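Local atomic coordinates of cytochrome P450 monooxygenase (Rhodococcus sp. ECU0066, PDB entry 6KBH), a protein that probably catalyses monooxygenation at a cytochrome P450 heme, supplied with electrons by its own fused FMN and [2Fe-2S] reductase domains. Residues Ser548-His552 with Thr553-Val557. Sequence-based numbering, arbitrary orientation.
With FMN (flavin mononucleotide), chain B.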
ATOM      1  N   SER A 548     -13.506 -20.392  -8.131  1.00101.31           N
ATOM      2  CA  SER A 548     -14.125 -20.970  -9.319  1.00102.87           C
ATOM      3  C   SER A 548     -15.640 -21.019  -9.183  1.00100.39           C
ATOM      4  O   SER A 548     -16.358 -20.810 -10.166  1.00100.90           O
ATOM      5  CB  SER A 548     -13.566 -22.368  -9.590  1.00 95.91           C
ATOM      6  OG  SER A 548     -14.257 -23.346  -8.839  1.00108.46           O
ATOM      7  N   ARG A 549     -16.149 -21.300  -7.981  1.00 99.46           N
ATOM      8  CA  ARG A 549     -17.593 -21.285  -7.780  1.00103.07           C
ATOM      9  C   ARG A 549     -18.182 -19.923  -8.109  1.00105.74           C
ATOM     10  O   ARG A 549     -19.161 -19.820  -8.859  1.00105.80           O
ATOM     11  CB  ARG A 549     -17.940 -21.679  -6.342  1.00 98.47           C
ATOM     12  CG  ARG A 549     -18.972 -22.797  -6.246  1.00106.42           C
ATOM     13  CD  ARG A 549     -19.246 -23.146  -4.794  1.00104.90           C
ATOM     14  NE  ARG A 549     -19.517 -21.940  -4.016  1.00119.95           N
ATOM     15  CZ  ARG A 549     -18.751 -21.527  -3.015  1.00113.78           C
ATOM     16  NH1 ARG A 549     -17.676 -22.228  -2.685  1.00112.64           N
ATOM     17  NH2 ARG A 549     -19.047 -20.417  -2.358  1.00114.63           N
ATOM     18  N   TRP A 550     -17.586 -18.865  -7.551  1.00104.49           N
ATOM     19  CA  TRP A 550     -18.136 -17.526  -7.723  1.00 99.65           C
ATOM     20  C   TRP A 550     -18.340 -17.185  -9.194  1.00100.77           C
ATOM     21  O   TRP A 550     -19.373 -16.613  -9.568  1.00104.32           O
ATOM     22  CB  TRP A 550     -17.235 -16.478  -7.068  1.00100.89           C
ATOM     23  CG  TRP A 550     -17.853 -15.127  -7.185  1.00 97.35           C
ATOM     24  CD1 TRP A 550     -18.770 -14.573  -6.343  1.00 99.77           C
ATOM     25  CD2 TRP A 550     -17.663 -14.185  -8.250  1.00105.65           C
ATOM     26  NE1 TRP A 550     -19.144 -13.332  -6.801  1.00105.78           N
ATOM     27  CE2 TRP A 550     -18.479 -13.072  -7.970  1.00104.49           C
ATOM     28  CE3 TRP A 550     -16.872 -14.169  -9.403  1.00100.26           C
ATOM     29  CZ2 TRP A 550     -18.527 -11.954  -8.801  1.00 97.40           C
ATOM     30  CZ3 TRP A 550     -16.921 -13.058 -10.226  1.00 97.34           C
ATOM     31  CH2 TRP A 550     -17.742 -11.967  -9.921  1.00 91.05           C
ATOM     32  N   ILE A 551     -17.368 -17.522 -10.042  1.00 98.89           N
ATOM     33  CA  ILE A 551     -17.476 -17.188 -11.460  1.00104.73           C
ATOM     34  C   ILE A 551     -18.659 -17.907 -12.093  1.00 98.84           C
ATOM     35  O   ILE A 551     -19.405 -17.327 -12.893  1.00 96.52           O
ATOM     36  CB  ILE A 551     -16.164 -17.516 -12.193  1.00101.35           C
ATOM     37  CG1 ILE A 551     -15.025 -16.641 -11.678  1.00100.07           C
ATOM     38  CG2 ILE A 551     -16.343 -17.318 -13.678  1.00 96.85           C
ATOM     39  CD1 ILE A 551     -13.669 -17.088 -12.164  1.00 94.07           C
ATOM     40  N   HIS A 552     -18.853 -19.176 -11.744  1.00108.15           N
ATOM     41  CA  HIS A 552     -19.951 -19.949 -12.314  1.00104.19           C
ATOM     42  C   HIS A 552     -21.292 -19.591 -11.689  1.00101.51           C
ATOM     43  O   HIS A 552     -22.322 -19.654 -12.369  1.00100.78           O
ATOM     44  CB  HIS A 552     -19.689 -21.444 -12.131  1.00101.84           C
ATOM     45  CG  HIS A 552     -18.452 -21.935 -12.815  1.00 96.46           C
ATOM     46  ND1 HIS A 552     -18.467 -22.959 -13.736  1.00102.32           N
ATOM     47  CD2 HIS A 552     -17.164 -21.530 -12.723  1.00 93.81           C
ATOM     48  CE1 HIS A 552     -17.240 -23.167 -14.178  1.00101.81           C
ATOM     49  NE2 HIS A 552     -16.430 -22.317 -13.575  1.00100.97           N
ATOM     50  N   THR A 553     -21.302 -19.215 -10.411  1.00100.26           N
ATOM     51  CA  THR A 553     -22.554 -19.094  -9.677  1.00108.11           C
ATOM     52  C   THR A 553     -23.141 -17.687  -9.685  1.00106.64           C
ATOM     53  O   THR A 553     -24.369 -17.548  -9.691  1.00107.16           O
ATOM     54  CB  THR A 553     -22.366 -19.577  -8.230  1.00109.66           C
ATOM     55  OG1 THR A 553     -23.640 -19.895  -7.660  1.00120.90           O
ATOM     56  CG2 THR A 553     -21.677 -18.524  -7.360  1.00 98.48           C
ATOM     57  N   GLU A 554     -22.313 -16.632  -9.702  1.00104.76           N
ATOM     58  CA  GLU A 554     -22.855 -15.301  -9.455  1.00104.89           C
ATOM     59  C   GLU A 554     -22.295 -14.222 -10.380  1.00 98.78           C
ATOM     60  O   GLU A 554     -22.456 -13.031 -10.087  1.00108.15           O
ATOM     61  CB  GLU A 554     -22.624 -14.892  -7.996  1.00100.32           C
ATOM     62  CG  GLU A 554     -23.807 -15.183  -7.085  1.00102.20           C
ATOM     63  CD  GLU A 554     -23.518 -14.853  -5.637  1.00116.06           C
ATOM     64  OE1 GLU A 554     -22.332 -14.876  -5.248  1.00119.08           O
ATOM     65  OE2 GLU A 554     -24.476 -14.571  -4.886  1.00129.83           O
ATOM     66  N   LEU A 555     -21.652 -14.595 -11.484  1.00 95.90           N
ATOM     67  CA  LEU A 555     -21.242 -13.640 -12.505  1.00 96.50           C
ATOM     68  C   LEU A 555     -22.246 -13.683 -13.651  1.00 98.19           C
ATOM     69  O   LEU A 555     -22.573 -14.763 -14.155  1.00106.21           O
ATOM     70  CB  LEU A 555     -19.829 -13.940 -13.023  1.00 88.55           C
ATOM     71  CG  LEU A 555     -19.253 -13.102 -14.181  1.00 94.94           C
ATOM     72  CD1 LEU A 555     -17.736 -13.165 -14.168  1.00 90.28           C
ATOM     73  CD2 LEU A 555     -19.753 -13.530 -15.554  1.00 99.43           C
ATOM     74  N   ALA A 556     -22.720 -12.512 -14.063  1.00 96.41           N
ATOM     75  CA  ALA A 556     -23.564 -12.376 -15.241  1.00 98.34           C
ATOM     76  C   ALA A 556     -22.935 -11.377 -16.203  1.00 92.64           C
ATOM     77  O   ALA A 556     -21.962 -10.695 -15.875  1.00 92.45           O
ATOM     78  CB  ALA A 556     -24.983 -11.932 -14.861  1.00 91.05           C
ATOM     79  N   VAL A 557     -23.497 -11.312 -17.411  1.00 95.86           N
ATOM     80  CA  VAL A 557     -23.131 -10.293 -18.392  1.00 94.62           C
ATOM     81  C   VAL A 557     -23.338  -8.926 -17.749  1.00 96.65           C
ATOM     82  O   VAL A 557     -24.233  -8.752 -16.912  1.00 90.70           O
ATOM     83  CB  VAL A 557     -23.956 -10.435 -19.690  1.00 86.64           C
ATOM     84  CG1 VAL A 557     -23.841  -9.194 -20.561  1.00 97.13           C
ATOM     85  CG2 VAL A 557     -23.509 -11.643 -20.481  1.00 86.02           C
TER
HETATM   86  N1  FMN B 801      -3.384 -20.784 -11.728  1.00106.63           N
HETATM   87  C2  FMN B 801      -2.175 -20.209 -11.793  1.00107.64           C
HETATM   88  O2  FMN B 801      -1.478 -20.121 -10.730  1.00111.58           O
HETATM   89  N3  FMN B 801      -1.673 -19.720 -12.934  1.00107.30           N
HETATM   90  C4  FMN B 801      -2.407 -19.810 -14.061  1.00104.56           C
HETATM   91  O4  FMN B 801      -1.922 -19.324 -15.230  1.00112.62           O
HETATM   92  C4A FMN B 801      -3.666 -20.406 -14.025  1.00103.67           C
HETATM   93  N5  FMN B 801      -4.387 -20.488 -15.155  1.00 98.03           N
HETATM   94  C5A FMN B 801      -5.596 -21.058 -15.106  1.00 96.99           C
HETATM   95  C6  FMN B 801      -6.313 -21.129 -16.286  1.00 91.54           C
HETATM   96  C7  FMN B 801      -7.561 -21.706 -16.295  1.00 95.05           C
HETATM   97  C7M FMN B 801      -8.252 -21.712 -17.680  1.00 95.25           C
HETATM   98  C8  FMN B 801      -8.116 -22.230 -15.120  1.00 91.05           C
HETATM   99  C8M FMN B 801      -9.490 -22.869 -15.080  1.00 76.38           C
HETATM  100  C9  FMN B 801      -7.387 -22.171 -13.938  1.00 91.87           C
HETATM  101  C9A FMN B 801      -6.124 -21.571 -13.916  1.00 94.17           C
HETATM  102  N10 FMN B 801      -5.394 -21.492 -12.782  1.00 95.39           N
HETATM  103  C10 FMN B 801      -4.165 -20.906 -12.826  1.00104.29           C
HETATM  104  C1' FMN B 801      -5.912 -21.993 -11.470  1.00 93.64           C
HETATM  105  C2' FMN B 801      -6.752 -20.963 -10.758  1.00101.02           C
HETATM  106  O2' FMN B 801      -6.044 -19.878 -10.317  1.00 95.40           O
HETATM  107  C3' FMN B 801      -7.475 -21.571  -9.583  1.00 99.96           C
HETATM  108  O3' FMN B 801      -6.627 -22.199  -8.658  1.00104.56           O
HETATM  109  C4' FMN B 801      -8.571 -22.552 -10.054  1.00103.12           C
HETATM  110  O4' FMN B 801      -9.412 -22.186 -11.081  1.00102.38           O
HETATM  111  C5' FMN B 801      -9.581 -22.867  -8.910  1.00101.05           C
HETATM  112  O5' FMN B 801     -10.007 -21.762  -8.073  1.00103.68           O
HETATM  113  P   FMN B 801     -10.702 -22.089  -6.704  1.00 96.66           P
HETATM  114  O1P FMN B 801     -10.543 -20.928  -5.757  1.00 98.48           O
HETATM  115  O2P FMN B 801     -12.166 -22.334  -6.891  1.00 99.14           O
HETATM  116  O3P FMN B 801     -10.052 -23.318  -6.149  1.00112.24           O
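Thr553 N donates to Arg549 O at 2.7 Å, and Glu554 N donates to Trp550 O at 2.9 Å. Both are i to i+4 bonds of helix 547-554. The amide of Thr553 bonds mainly to Arg549 O, with Trp550 O a weak second acceptor at 3.3 Å from Thr553 N. At the N-terminal end of the helix, Ser548 N gives a hydrogen bond to the FMN phosphate oxygen O2P at 2.7 Å, while Ser544 OG, Gly547 N and Ser523 N also bond the cofactor. This is the phosphate-binding helix of the flavin domain in ferredoxin-reductase-type proteins: its N-terminal end points at the phosphate, whose negative charge the helix dipole would be expected to favour, and its body packs on the antiparallel barrel strands.

Outward from the backbone, Thr553 lays its methyl CG2 back over the preceding turn, 3.7 Å from Trp550 CA. The indole of Trp550 is carried toward the C-terminal end of the helix by CG standing anti to the backbone N (chi1 -177°). Glu554 crosses it at about a right angle; OE1 lies 3.7 Å from Trp550 CD1, with carboxylate and ring planes 69° apart, a van der Waals approach. The six-membered half of the indole meets Leu555 instead, CZ3 lying 4.0 Å from Leu555 CD1. That same methyl loosely approaches Ile551 CG2 at 4.4 Å. On the side facing the sheet, Leu555 also touches Val479 and Leu482 of strand 475-486, and Ile551 touches Ile492 of strand 489-496 and Cys515 of strand 510-515.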